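Local coordinates for tetratricopeptide TPR_2 repeat protein (Thermobaculum terrenum, PDB 5DJS) that combines tetratricopeptide repeats with a GT-B-type region of glycosyltransferase family 41, and is seen here with uridine-5'-diphosphate bound in a pocket of that region, at residues 83-88 against 98-103; 149-154 against 257-262; 277-282 against 297-302; 355-360 against 471-476; 457-462 against 483-488. The protein carries 1 engineered substitution. One frame throughout, in Å; residues are numbered along the deposited sequence.

Contact 1: residues 83-88 against 98-103; sequences LGNVLV and TSLHHA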
# COMPACT_ATOMS: atom_id res chain seq x y z
N LEU A 83 -15.84 -4.00 -9.36
CA LEU A 83 -16.81 -3.26 -8.55
C LEU A 83 -16.44 -3.33 -7.08
O LEU A 83 -16.44 -2.31 -6.40
CB LEU A 83 -18.23 -3.79 -8.75
CG LEU A 83 -19.29 -3.12 -7.88
CD1 LEU A 83 -19.42 -1.64 -8.23
CD2 LEU A 83 -20.62 -3.85 -8.04
N GLY A 84 -16.12 -4.53 -6.60
CA GLY A 84 -15.68 -4.71 -5.21
C GLY A 84 -14.47 -3.86 -4.83
O GLY A 84 -14.46 -3.25 -3.75
N ASN A 85 -13.47 -3.79 -5.72
CA ASN A 85 -12.28 -2.96 -5.47
C ASN A 85 -12.60 -1.48 -5.42
O ASN A 85 -12.09 -0.77 -4.54
CB ASN A 85 -11.17 -3.22 -6.51
CG ASN A 85 -10.42 -4.54 -6.30
OD1 ASN A 85 -9.90 -5.10 -7.27
ND2 ASN A 85 -10.33 -5.04 -5.07
N VAL A 86 -13.43 -1.01 -6.34
CA VAL A 86 -13.89 0.37 -6.31
C VAL A 86 -14.63 0.68 -5.01
O VAL A 86 -14.36 1.69 -4.37
CB VAL A 86 -14.75 0.71 -7.54
CG1 VAL A 86 -15.48 2.04 -7.36
CG2 VAL A 86 -13.85 0.78 -8.78
N LEU A 87 -15.54 -0.21 -4.61
CA LEU A 87 -16.31 -0.02 -3.37
C LEU A 87 -15.43 0.01 -2.12
O LEU A 87 -15.61 0.88 -1.26
CB LEU A 87 -17.39 -1.08 -3.23
CG LEU A 87 -18.52 -1.01 -4.26
CD1 LEU A 87 -19.37 -2.27 -4.21
CD2 LEU A 87 -19.39 0.22 -4.06
N VAL A 88 -14.49 -0.93 -2.02
CA VAL A 88 -13.50 -0.92 -0.94
C VAL A 88 -12.72 0.40 -0.94
O VAL A 88 -12.60 1.04 0.09
CB VAL A 88 -12.51 -2.12 -1.03
CG1 VAL A 88 -11.30 -1.93 -0.12
CG2 VAL A 88 -13.22 -3.41 -0.65
N THR A 98 -18.50 -8.18 -0.17
CA THR A 98 -19.60 -8.91 -0.80
C THR A 98 -19.39 -9.07 -2.30
O THR A 98 -19.47 -10.18 -2.80
CB THR A 98 -20.95 -8.20 -0.57
OG1 THR A 98 -21.11 -7.95 0.83
CG2 THR A 98 -22.12 -9.08 -1.05
N SER A 99 -19.11 -7.97 -3.00
CA SER A 99 -18.81 -8.04 -4.44
C SER A 99 -17.64 -9.00 -4.77
O SER A 99 -17.69 -9.73 -5.76
CB SER A 99 -18.53 -6.66 -5.02
OG SER A 99 -19.70 -6.14 -5.60
N LEU A 100 -16.60 -8.99 -3.93
CA LEU A 100 -15.46 -9.89 -4.09
C LEU A 100 -15.88 -11.35 -3.88
O LEU A 100 -15.44 -12.22 -4.62
CB LEU A 100 -14.30 -9.50 -3.15
CG LEU A 100 -13.17 -8.56 -3.59
CD1 LEU A 100 -13.42 -7.85 -4.91
CD2 LEU A 100 -12.86 -7.54 -2.49
N HIS A 101 -16.72 -11.61 -2.87
CA HIS A 101 -17.30 -12.94 -2.67
C HIS A 101 -18.03 -13.42 -3.92
O HIS A 101 -17.85 -14.56 -4.34
CB HIS A 101 -18.27 -12.98 -1.47
CG HIS A 101 -17.59 -13.13 -0.15
ND1 HIS A 101 -17.13 -14.34 0.33
CD2 HIS A 101 -17.30 -12.21 0.80
CE1 HIS A 101 -16.57 -14.16 1.51
NE2 HIS A 101 -16.66 -12.88 1.82
N HIS A 102 -18.85 -12.55 -4.51
CA HIS A 102 -19.60 -12.91 -5.71
C HIS A 102 -18.68 -13.33 -6.84
O HIS A 102 -18.96 -14.31 -7.53
CB HIS A 102 -20.52 -11.77 -6.19
CG HIS A 102 -21.67 -11.50 -5.28
ND1 HIS A 102 -22.41 -12.52 -4.70
CD2 HIS A 102 -22.22 -10.34 -4.85
CE1 HIS A 102 -23.36 -11.99 -3.94
NE2 HIS A 102 -23.27 -10.67 -4.02
N ALA A 103 -17.57 -12.61 -7.00
CA ALA A 103 -16.61 -12.88 -8.07
C ALA A 103 -15.97 -14.25 -7.89
O ALA A 103 -15.76 -14.96 -8.87
CB ALA A 103 -15.55 -11.79 -8.10

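Contact 2: residues 149-154 against 257-262; sequences PVPATP and ARRPAP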
# COMPACT_ATOMS: atom_id res chain seq x y z
N PRO A 149 9.49 -25.83 -5.47
CA PRO A 149 10.36 -26.96 -5.14
C PRO A 149 10.90 -26.84 -3.71
O PRO A 149 10.69 -25.81 -3.05
CB PRO A 149 11.49 -26.83 -6.15
CG PRO A 149 11.63 -25.35 -6.34
CD PRO A 149 10.25 -24.77 -6.19
N VAL A 150 11.61 -27.87 -3.27
CA VAL A 150 12.22 -27.90 -1.94
C VAL A 150 13.43 -26.94 -1.97
O VAL A 150 14.01 -26.74 -3.03
CB VAL A 150 12.63 -29.35 -1.54
CG1 VAL A 150 13.14 -29.43 -0.10
CG2 VAL A 150 11.46 -30.33 -1.71
N PRO A 151 13.78 -26.30 -0.83
CA PRO A 151 14.93 -25.40 -0.91
C PRO A 151 16.21 -26.12 -1.31
O PRO A 151 16.62 -27.08 -0.65
CB PRO A 151 15.05 -24.83 0.52
CG PRO A 151 13.68 -24.94 1.08
CD PRO A 151 13.07 -26.17 0.46
N ALA A 152 16.80 -25.69 -2.43
CA ALA A 152 18.11 -26.17 -2.87
C ALA A 152 19.17 -25.35 -2.15
O ALA A 152 18.87 -24.26 -1.64
CB ALA A 152 18.24 -26.01 -4.38
N THR A 153 20.41 -25.86 -2.11
CA THR A 153 21.54 -25.11 -1.53
C THR A 153 22.01 -24.06 -2.55
O THR A 153 22.01 -24.33 -3.75
CB THR A 153 22.72 -25.99 -1.06
OG1 THR A 153 23.46 -26.48 -2.19
CG2 THR A 153 22.24 -27.18 -0.20
N PRO A 154 22.36 -22.85 -2.09
CA PRO A 154 22.74 -21.78 -3.02
C PRO A 154 23.95 -22.08 -3.90
O PRO A 154 24.85 -22.81 -3.49
CB PRO A 154 23.08 -20.61 -2.09
CG PRO A 154 22.23 -20.84 -0.90
CD PRO A 154 22.09 -22.32 -0.74
N ALA A 257 7.05 -18.15 -6.47
CA ALA A 257 6.55 -19.47 -6.11
C ALA A 257 7.47 -20.60 -6.57
O ALA A 257 7.54 -21.62 -5.90
CB ALA A 257 5.14 -19.66 -6.68
N ARG A 258 8.17 -20.39 -7.68
CA ARG A 258 9.08 -21.40 -8.25
C ARG A 258 10.48 -21.47 -7.62
O ARG A 258 11.27 -22.34 -7.99
CB ARG A 258 9.19 -21.19 -9.77
CG ARG A 258 8.14 -21.95 -10.55
CD ARG A 258 7.93 -21.36 -11.93
NE ARG A 258 6.71 -20.55 -11.93
CZ ARG A 258 5.70 -20.64 -12.80
NH1 ARG A 258 5.73 -21.50 -13.82
NH2 ARG A 258 4.64 -19.84 -12.65
N ARG A 259 10.77 -20.60 -6.65
CA ARG A 259 12.10 -20.46 -6.04
C ARG A 259 13.25 -20.22 -7.03
O ARG A 259 14.22 -20.97 -7.04
CB ARG A 259 12.45 -21.67 -5.14
CG ARG A 259 11.62 -21.73 -3.87
CD ARG A 259 12.36 -22.44 -2.76
NE ARG A 259 11.93 -21.91 -1.46
CZ ARG A 259 11.22 -22.57 -0.54
NH1 ARG A 259 10.83 -23.83 -0.71
NH2 ARG A 259 10.91 -21.95 0.60
N PRO A 260 13.15 -19.16 -7.87
CA PRO A 260 14.27 -18.84 -8.77
C PRO A 260 15.54 -18.38 -8.05
O PRO A 260 16.63 -18.41 -8.64
CB PRO A 260 13.71 -17.72 -9.65
CG PRO A 260 12.59 -17.14 -8.85
CD PRO A 260 11.99 -18.30 -8.13
N ALA A 261 15.39 -17.94 -6.80
CA ALA A 261 16.50 -17.55 -5.95
C ALA A 261 16.44 -18.33 -4.63
O ALA A 261 15.34 -18.64 -4.15
CB ALA A 261 16.45 -16.06 -5.67
N PRO A 262 17.62 -18.62 -4.04
CA PRO A 262 17.69 -19.35 -2.77
C PRO A 262 17.28 -18.58 -1.50
O PRO A 262 17.03 -19.19 -0.45
CB PRO A 262 19.17 -19.68 -2.66
CG PRO A 262 19.85 -18.58 -3.40
CD PRO A 262 18.96 -18.26 -4.55

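Contact 3: residues 277-282 against 297-302; sequences RAMDYL and YTERLV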
# COMPACT_ATOMS: atom_id res chain seq x y z
N ARG A 277 4.79 -20.97 1.08
CA ARG A 277 6.00 -21.71 1.47
C ARG A 277 7.25 -21.12 0.82
O ARG A 277 8.30 -21.04 1.46
CB ARG A 277 5.93 -23.19 1.06
CG ARG A 277 4.93 -24.04 1.81
CD ARG A 277 4.96 -25.48 1.30
NE ARG A 277 5.59 -26.39 2.26
CZ ARG A 277 4.95 -27.06 3.24
NH1 ARG A 277 3.63 -26.94 3.42
NH2 ARG A 277 5.65 -27.85 4.05
N ALA A 278 7.13 -20.72 -0.45
CA ALA A 278 8.24 -20.18 -1.25
C ALA A 278 8.87 -18.87 -0.74
O ALA A 278 10.01 -18.56 -1.10
CB ALA A 278 7.80 -19.98 -2.69
N MET A 279 8.14 -18.11 0.08
CA MET A 279 8.71 -16.90 0.69
C MET A 279 9.40 -17.28 2.00
O MET A 279 8.78 -17.79 2.93
CB MET A 279 7.62 -15.86 0.91
CG MET A 279 8.14 -14.44 1.09
SD MET A 279 8.94 -13.72 -0.37
CE MET A 279 7.59 -13.63 -1.54
N ASP A 280 10.70 -17.02 2.07
CA ASP A 280 11.53 -17.47 3.18
C ASP A 280 11.43 -16.49 4.32
O ASP A 280 11.21 -16.88 5.46
CB ASP A 280 13.00 -17.63 2.77
CG ASP A 280 13.20 -18.51 1.53
OD1 ASP A 280 12.76 -19.69 1.55
OD2 ASP A 280 13.79 -18.02 0.53
N TYR A 281 11.59 -15.20 3.99
CA TYR A 281 11.64 -14.12 5.00
C TYR A 281 10.64 -12.99 4.75
O TYR A 281 10.32 -12.66 3.62
CB TYR A 281 13.05 -13.54 5.06
CG TYR A 281 14.06 -14.57 5.49
CD1 TYR A 281 14.24 -14.86 6.85
CD2 TYR A 281 14.81 -15.28 4.56
CE1 TYR A 281 15.16 -15.81 7.26
CE2 TYR A 281 15.73 -16.23 4.96
CZ TYR A 281 15.90 -16.49 6.31
OH TYR A 281 16.81 -17.43 6.71
N LEU A 282 10.15 -12.42 5.85
CA LEU A 282 9.43 -11.15 5.83
C LEU A 282 10.21 -10.19 6.74
O LEU A 282 10.40 -10.49 7.93
CB LEU A 282 8.01 -11.36 6.34
CG LEU A 282 7.07 -10.14 6.28
CD1 LEU A 282 5.62 -10.55 6.04
CD2 LEU A 282 7.17 -9.30 7.55
N TYR A 297 2.60 -16.47 10.26
CA TYR A 297 3.40 -16.23 9.06
C TYR A 297 4.13 -17.48 8.60
O TYR A 297 4.83 -18.12 9.38
CB TYR A 297 4.44 -15.13 9.35
CG TYR A 297 3.82 -13.78 9.62
CD1 TYR A 297 3.24 -13.49 10.86
CD2 TYR A 297 3.80 -12.80 8.64
CE1 TYR A 297 2.65 -12.25 11.11
CE2 TYR A 297 3.21 -11.55 8.87
CZ TYR A 297 2.64 -11.28 10.12
OH TYR A 297 2.06 -10.05 10.36
N THR A 298 3.97 -17.81 7.32
CA THR A 298 4.78 -18.86 6.68
C THR A 298 6.24 -18.43 6.60
O THR A 298 7.14 -19.24 6.79
CB THR A 298 4.32 -19.16 5.26
OG1 THR A 298 4.21 -17.93 4.53
CG2 THR A 298 2.98 -19.91 5.27
N GLU A 299 6.46 -17.15 6.32
CA GLU A 299 7.81 -16.59 6.29
C GLU A 299 8.40 -16.56 7.71
O GLU A 299 7.65 -16.53 8.70
CB GLU A 299 7.80 -15.14 5.75
CG GLU A 299 7.04 -14.90 4.46
CD GLU A 299 5.58 -14.47 4.66
OE1 GLU A 299 5.02 -14.64 5.76
OE2 GLU A 299 4.98 -13.99 3.69
N ARG A 300 9.73 -16.55 7.80
CA ARG A 300 10.39 -16.24 9.07
C ARG A 300 10.46 -14.73 9.21
O ARG A 300 10.95 -14.03 8.31
CB ARG A 300 11.80 -16.81 9.14
CG ARG A 300 11.88 -18.22 9.68
CD ARG A 300 13.33 -18.59 9.91
NE ARG A 300 13.62 -19.95 9.47
CZ ARG A 300 14.75 -20.37 8.90
NH1 ARG A 300 15.76 -19.53 8.66
NH2 ARG A 300 14.87 -21.65 8.56
N LEU A 301 9.97 -14.22 10.34
CA LEU A 301 9.98 -12.80 10.60
C LEU A 301 11.40 -12.34 10.95
O LEU A 301 12.08 -12.99 11.74
CB LEU A 301 9.01 -12.46 11.74
CG LEU A 301 7.53 -12.75 11.48
CD1 LEU A 301 6.74 -12.61 12.77
CD2 LEU A 301 6.96 -11.81 10.43
N VAL A 302 11.84 -11.25 10.32
CA VAL A 302 13.14 -10.65 10.58
C VAL A 302 12.87 -9.32 11.26
O VAL A 302 12.56 -8.33 10.59
CB VAL A 302 13.94 -10.47 9.27
CG1 VAL A 302 15.22 -9.68 9.48
CG2 VAL A 302 14.25 -11.81 8.64

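Contact 4: residues 355-360 against 471-476; sequences LALPRA and IALGLG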
# COMPACT_ATOMS: atom_id res chain seq x y z
N LEU A 355 -16.82 15.91 19.71
CA LEU A 355 -17.84 16.34 20.68
C LEU A 355 -17.15 17.00 21.87
O LEU A 355 -17.57 18.07 22.32
CB LEU A 355 -18.69 15.17 21.17
CG LEU A 355 -19.66 14.52 20.19
CD1 LEU A 355 -20.44 13.42 20.90
CD2 LEU A 355 -20.61 15.53 19.56
N ALA A 356 -16.10 16.35 22.37
CA ALA A 356 -15.34 16.83 23.54
C ALA A 356 -14.49 18.08 23.29
O ALA A 356 -14.08 18.72 24.26
CB ALA A 356 -14.47 15.70 24.09
N LEU A 357 -14.20 18.39 22.03
CA LEU A 357 -13.51 19.62 21.64
C LEU A 357 -14.39 20.34 20.61
O LEU A 357 -14.07 20.35 19.41
CB LEU A 357 -12.12 19.32 21.07
CG LEU A 357 -11.13 18.67 22.04
CD1 LEU A 357 -9.91 18.17 21.29
CD2 LEU A 357 -10.72 19.63 23.15
N PRO A 358 -15.50 20.95 21.08
CA PRO A 358 -16.62 21.35 20.20
C PRO A 358 -16.31 22.41 19.12
O PRO A 358 -17.15 22.63 18.24
CB PRO A 358 -17.67 21.86 21.19
CG PRO A 358 -16.88 22.31 22.37
CD PRO A 358 -15.73 21.36 22.47
N ARG A 359 -15.15 23.05 19.20
CA ARG A 359 -14.70 24.00 18.18
C ARG A 359 -13.73 23.39 17.16
O ARG A 359 -13.48 23.98 16.10
CB ARG A 359 -14.07 25.23 18.85
CG ARG A 359 -14.98 25.93 19.87
CD ARG A 359 -14.53 27.35 20.19
NE ARG A 359 -14.62 28.25 19.03
CZ ARG A 359 -13.60 28.85 18.39
NH1 ARG A 359 -12.33 28.68 18.76
NH2 ARG A 359 -13.86 29.64 17.35
N ALA A 360 -13.18 22.20 17.47
CA ALA A 360 -12.18 21.55 16.60
C ALA A 360 -12.76 21.13 15.25
O ALA A 360 -13.93 20.77 15.16
CB ALA A 360 -11.59 20.33 17.30
N ILE A 471 -5.42 10.93 24.49
CA ILE A 471 -4.18 11.50 23.95
C ILE A 471 -4.49 12.65 22.98
O ILE A 471 -3.84 13.69 23.03
CB ILE A 471 -3.27 10.42 23.31
CG1 ILE A 471 -2.73 9.50 24.41
CG2 ILE A 471 -2.10 11.05 22.56
CD1 ILE A 471 -2.11 8.20 23.92
N ALA A 472 -5.49 12.46 22.12
CA ALA A 472 -5.90 13.48 21.15
C ALA A 472 -6.53 14.71 21.83
O ALA A 472 -6.33 15.84 21.37
CB ALA A 472 -6.87 12.90 20.13
N LEU A 473 -7.29 14.47 22.90
CA LEU A 473 -7.84 15.54 23.74
C LEU A 473 -6.73 16.34 24.43
O LEU A 473 -6.71 17.58 24.34
CB LEU A 473 -8.81 14.97 24.78
CG LEU A 473 -10.30 14.89 24.43
CD1 LEU A 473 -10.57 14.58 22.96
CD2 LEU A 473 -11.03 13.90 25.33
N GLY A 474 -5.81 15.63 25.09
CA GLY A 474 -4.65 16.24 25.75
C GLY A 474 -3.83 17.16 24.86
O GLY A 474 -3.37 18.20 25.32
N LEU A 475 -3.65 16.77 23.60
CA LEU A 475 -2.92 17.59 22.62
C LEU A 475 -3.72 18.78 22.09
O LEU A 475 -3.15 19.82 21.77
CB LEU A 475 -2.46 16.73 21.43
CG LEU A 475 -1.40 15.65 21.66
CD1 LEU A 475 -1.06 15.01 20.32
CD2 LEU A 475 -0.14 16.19 22.31
N GLY A 476 -5.04 18.62 21.97
CA GLY A 476 -5.91 19.70 21.51
C GLY A 476 -6.04 20.84 22.51
O GLY A 476 -6.32 21.98 22.12

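Contact 5: residues 457-462 against 483-488; sequences LQELVS and ARLREH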
# COMPACT_ATOMS: atom_id res chain seq x y z
N LEU A 457 8.53 9.11 20.39
CA LEU A 457 7.19 9.63 20.64
C LEU A 457 6.19 8.55 21.12
O LEU A 457 5.07 8.48 20.64
CB LEU A 457 6.67 10.34 19.38
CG LEU A 457 7.53 11.51 18.88
CD1 LEU A 457 7.16 11.90 17.46
CD2 LEU A 457 7.38 12.72 19.79
N GLN A 458 6.60 7.74 22.10
CA GLN A 458 5.73 6.69 22.66
C GLN A 458 4.50 7.23 23.42
O GLN A 458 3.53 6.49 23.65
CB GLN A 458 6.49 5.67 23.55
CG GLN A 458 7.49 6.20 24.59
CD GLN A 458 8.90 6.51 24.06
OE1 GLN A 458 9.56 7.41 24.58
NE2 GLN A 458 9.36 5.79 23.02
N GLU A 459 4.55 8.50 23.81
CA GLU A 459 3.42 9.15 24.47
C GLU A 459 2.23 9.40 23.52
O GLU A 459 1.12 9.66 23.99
CB GLU A 459 3.87 10.46 25.14
CG GLU A 459 4.11 11.60 24.16
CD GLU A 459 5.08 12.62 24.71
OE1 GLU A 459 6.28 12.48 24.45
OE2 GLU A 459 4.63 13.57 25.39
N LEU A 460 2.47 9.32 22.21
CA LEU A 460 1.40 9.39 21.21
C LEU A 460 0.85 8.01 20.77
O LEU A 460 0.16 7.91 19.76
CB LEU A 460 1.90 10.16 19.98
CG LEU A 460 2.53 11.53 20.22
CD1 LEU A 460 2.80 12.22 18.89
CD2 LEU A 460 1.64 12.41 21.08
N VAL A 461 1.12 6.96 21.55
CA VAL A 461 0.76 5.59 21.17
C VAL A 461 -0.21 5.00 22.20
O VAL A 461 0.19 4.62 23.30
CB VAL A 461 2.04 4.71 21.05
CG1 VAL A 461 1.68 3.27 20.73
CG2 VAL A 461 2.98 5.27 19.99
N SER A 462 -1.48 4.91 21.83
CA SER A 462 -2.49 4.32 22.71
C SER A 462 -2.52 2.81 22.54
O SER A 462 -2.22 2.30 21.48
CB SER A 462 -3.86 4.90 22.39
OG SER A 462 -4.17 4.76 21.02
N ALA A 483 4.18 22.47 21.41
CA ALA A 483 5.45 23.15 21.12
C ALA A 483 6.66 22.30 21.54
O ALA A 483 7.72 22.42 20.92
CB ALA A 483 5.51 24.51 21.79
N ARG A 484 6.50 21.48 22.58
CA ARG A 484 7.52 20.50 22.94
C ARG A 484 7.70 19.46 21.83
O ARG A 484 8.82 19.20 21.36
CB ARG A 484 7.17 19.82 24.27
CG ARG A 484 8.19 18.79 24.71
CD ARG A 484 8.07 18.44 26.20
NE ARG A 484 6.76 17.86 26.50
CZ ARG A 484 6.39 16.61 26.20
NH1 ARG A 484 7.21 15.76 25.59
NH2 ARG A 484 5.15 16.21 26.52
N LEU A 485 6.58 18.88 21.40
CA LEU A 485 6.57 17.89 20.33
C LEU A 485 7.01 18.47 18.98
O LEU A 485 7.75 17.80 18.25
CB LEU A 485 5.19 17.22 20.22
CG LEU A 485 4.86 16.02 21.13
CD1 LEU A 485 5.60 16.00 22.47
CD2 LEU A 485 3.36 15.94 21.38
N ARG A 486 6.61 19.69 18.65
CA ARG A 486 7.10 20.34 17.41
C ARG A 486 8.64 20.47 17.36
O ARG A 486 9.25 20.38 16.30
CB ARG A 486 6.45 21.71 17.19
CG ARG A 486 6.52 22.20 15.75
CD ARG A 486 5.49 23.28 15.48
NE ARG A 486 5.51 23.78 14.10
CZ ARG A 486 6.41 24.64 13.60
NH1 ARG A 486 6.30 25.03 12.34
NH2 ARG A 486 7.42 25.11 14.34
N GLU A 487 9.26 20.68 18.53
CA GLU A 487 10.72 20.76 18.64
C GLU A 487 11.39 19.39 18.64
O GLU A 487 12.47 19.21 18.04
CB GLU A 487 11.14 21.52 19.91
CG GLU A 487 11.67 22.91 19.64
CD GLU A 487 13.05 22.90 18.99
OE1 GLU A 487 13.99 22.28 19.55
OE2 GLU A 487 13.18 23.53 17.91
N HIS A 488 10.77 18.43 19.31
CA HIS A 488 11.22 17.03 19.26
C HIS A 488 11.33 16.58 17.80
O HIS A 488 12.33 15.98 17.41
CB HIS A 488 10.26 16.12 20.02
CG HIS A 488 10.87 14.83 20.47
ND1 HIS A 488 11.34 13.88 19.58
CD2 HIS A 488 11.08 14.33 21.71
CE1 HIS A 488 11.82 12.86 20.26
NE2 HIS A 488 11.67 13.10 21.55

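Contact 1: residues 83-88 against 98-103
Gly84 and Ser99 mark the tight part of this helix pair: their CA atoms are 4.6 Å apart, and Ser99 CB sits 3.5 Å from Gly84 CA. With no side chain on Gly84, Ser99 and Leu100 can come down directly onto its backbone, and the two helical segments run nearly antiparallel at 165°, their axes approaching to 8.2 Å. Leu100 bends in beside Ser99, its CD1 branch reaching within 3.9 Å of Gly84 CA. On the other side of Ser99, Leu83 carries its CG anti to the backbone N (chi1 177°), which brings CD2 within 3.5 Å of Ser99 OG; Leu87 CD1 approaches the same oxygen from one turn further along, at 4.1 Å. The serine hydroxyl is thus lined by leucine methyls on this side of the contact, and what joins the segments is van der Waals packing.

The looser margin lies at Asn85, which is partly exposed. Its side chain crosses that of Leu100 at about a right angle, and ND2 comes no nearer than 4.2 Å to Leu100 CD1. The buried leucines, by contrast, continue into the neighbouring helices: Leu83 and Leu87 rest on Arg67 of helix 59-72, while Leu100 touches Ala120 of helix 111-120. Close antiparallel packing of helices 77-89 and 93-106 around small residues, with neighbouring helices stacked on both, is the helical hairpin of a tetratricopeptide repeat, here the one spanning residues 77-110.

Contact 2: residues 149-154 against 257-262
Pro149 faces Arg258 at one end of this pairing of two irregular segments, with CA atoms 6.5 Å apart, and Pro154 faces Pro262 at the other, where the CA atoms are 5.6 Å apart. Arg259 is the first residue to leave helical geometry after helix 253-257, with a positive phi of 54°. The carbonyl oxygen of Arg258, just before it, lies 3.2 Å from Pro149 CD, so the proline ring edges up to the backbone at the helix exit.

Arg259 does most of the gripping. Its chain runs extended from CG to NE past Pro149, with CB 3.9 Å from Pro149 CD, and delivers NH1 to Pro149 O in a hydrogen bond of 3.1 Å with an angle of 152° at the hydrogen. The carbonyl oxygen lies almost in the guanidinium plane, and the donor in turn lies in the carbonyl plane. Pro151 covers one face of the same group: its CG stands over the guanidinium towards the rim, 3.5 Å from NH1. NH2 is engaged by Asp280, so partners at two points should restrict rotation of the guanidinium. At the far end the contact turns apolar, Pro154 CG meeting Pro262 CB at 3.7 Å, and Trp516 of helix 479-521 packs on both prolines. The segments are the loops leading to strands 163-169 and 263-266 of the N-terminal Rossmann-like sheet, and their meeting with the long C-terminal helix reflects the GT-B fold, in which that helix crosses back to the first domain.

Contact 3: residues 277-282 against 297-302
Tyr281 runs alongside Arg300 on one face of the sheet, and its side chain meets the neighbouring strand along its whole length. CB lies 3.9 Å from Arg300 O. With CG anti to the carbonyl carbon (chi1 -62°), the ring leans so that CD1 packs 3.5 Å from Val302 CG2, while CE1 approaches Arg300 CB and NH1. At the tip, OH stands 3.1 Å from Arg300 NH1, but the angle is too poor for a hydrogen bond; ring and guanidinium planes are 80° apart. Met515 of helix 479-521 touches both Tyr281 and Val302.

Beneath these side chains, strands 281-285 and 300-304 pair in parallel at one edge of the six-stranded parallel sheet of a Rossmann-like GT-B domain, where 300-304 is the outermost strand. Arg300 N donates to Asp280 O at 2.8 Å, Leu282 N to Arg300 O at 3.0 Å, and Val302 N to Leu282 O at 2.9 Å, the alternation expected of parallel strands. On the other face Leu282 spreads its two branches: CD1 reaches Tyr297 CE2 and CD2 lies 3.8 Å from Leu301 CD2. Glu299 CG packs against Met279 CG, while its carboxylate oxygens bond to Thr273 and Thr274.

Contact 4: residues 355-360 against 471-476
Leu357 and Leu473 bring their CA atoms to 7.3 Å where the end of helix 344-356 faces helix 465-477, a separation wide enough for side chains to fill. The first segment is the helix-to-strand connection of a beta-alpha-beta unit in the C-terminal Rossmann-like domain of the GT-B fold: strand 332-335 leads into helix 344-356, the chain leaves helical geometry at Leu357, and a type I turn from Leu357 to Ala360 delivers it to strand 361-365. The turn is closed by Ala360 N bonding to Leu357 O at 2.8 Å.

The contact itself is apolar. Leu473 divides its branches between two neighbouring residues, CD2 reaching Ala356 CB at 4.1 Å and CD1 reaching Leu357 CD1 at 4.0 Å, the two leucine side chains crossing at a slant. Leu473 also touches Ile353, one turn back in helix 344-356, and Phe333 of strand 332-335 packs on Leu357. A weak hydrogen bond from Arg477 NH2 to Ala356 O adds a polar link nearby. Leu357 holds CG anti to its carbonyl carbon (chi1 -63°), which sends CD1 over the helix backbone, 4.3 Å from Ala472 O and 4.3 Å from the bare CA of Gly476.

Contact 5: residues 457-462 against 483-488
Leu457, Leu485 and Glu459 give up the most surface here, and each meets the opposite segment in its own way. Leu457 points CD2 at His488 and lies over one face of the imidazole, 4.2 Å from the ring centroid and 15° off the ring normal, a CH-pi contact displaced towards the rim. The same methyl skirts Leu485 CG.

Leu485 is the central apolar piece. Its CD2 branch slides past Leu460, with CD2 of each residue 3.9 Å from that of the other, while its CD1 branch lies 3.9 Å from Glu459 OE2, over one face of the carboxylate. Leu475 of helix 465-477 packs on both Leu460 and Leu485 and extends this apolar layer.

Glu459 places CG between its backbone N and carbonyl carbon (chi1 75°) and then stretches straight out to Arg484. A salt bridge results: Arg484 NH2 donates to Glu459 OE2 at 2.9 Å with an angle of 162°, meeting the lone pair of OE2 on the side of the other oxygen, and Arg484 NH1 adds a weak bond to it. Carboxylate and guanidinium are nearly coplanar, meeting edge on. Arg484 is exposed and Glu459 partly so, which puts the bridge on the solvent side of the apolar contacts. The arrangement fastens the approach to edge strand 461-462 of the C-terminal sheet onto the first turns of helix 479-521, the long terminal helix of the GT-B architecture.

Contact 1 stands apart in the repeat region, its centre 29 Å or more from every other. Contacts 2 and 3 share the first Rossmann-like domain and touch, Arg259 NH2 forming a 3.1 Å salt bridge with Asp280 OD1. Contacts 4 and 5 share the second domain and interleave along the chain; Ile471 CD1 meets Glu459 O at 3.5 Å. Between these two groups the contact centres lie 34 to 54 Å apart, yet helix 479-521 passes through contact 5 near its start and later packs on contacts 2 and 3. No segment contributes to the uridine-5'-diphosphate pocket, although strand 361-365, which directly follows segment 355-360, ends at the pocket residue Ile365.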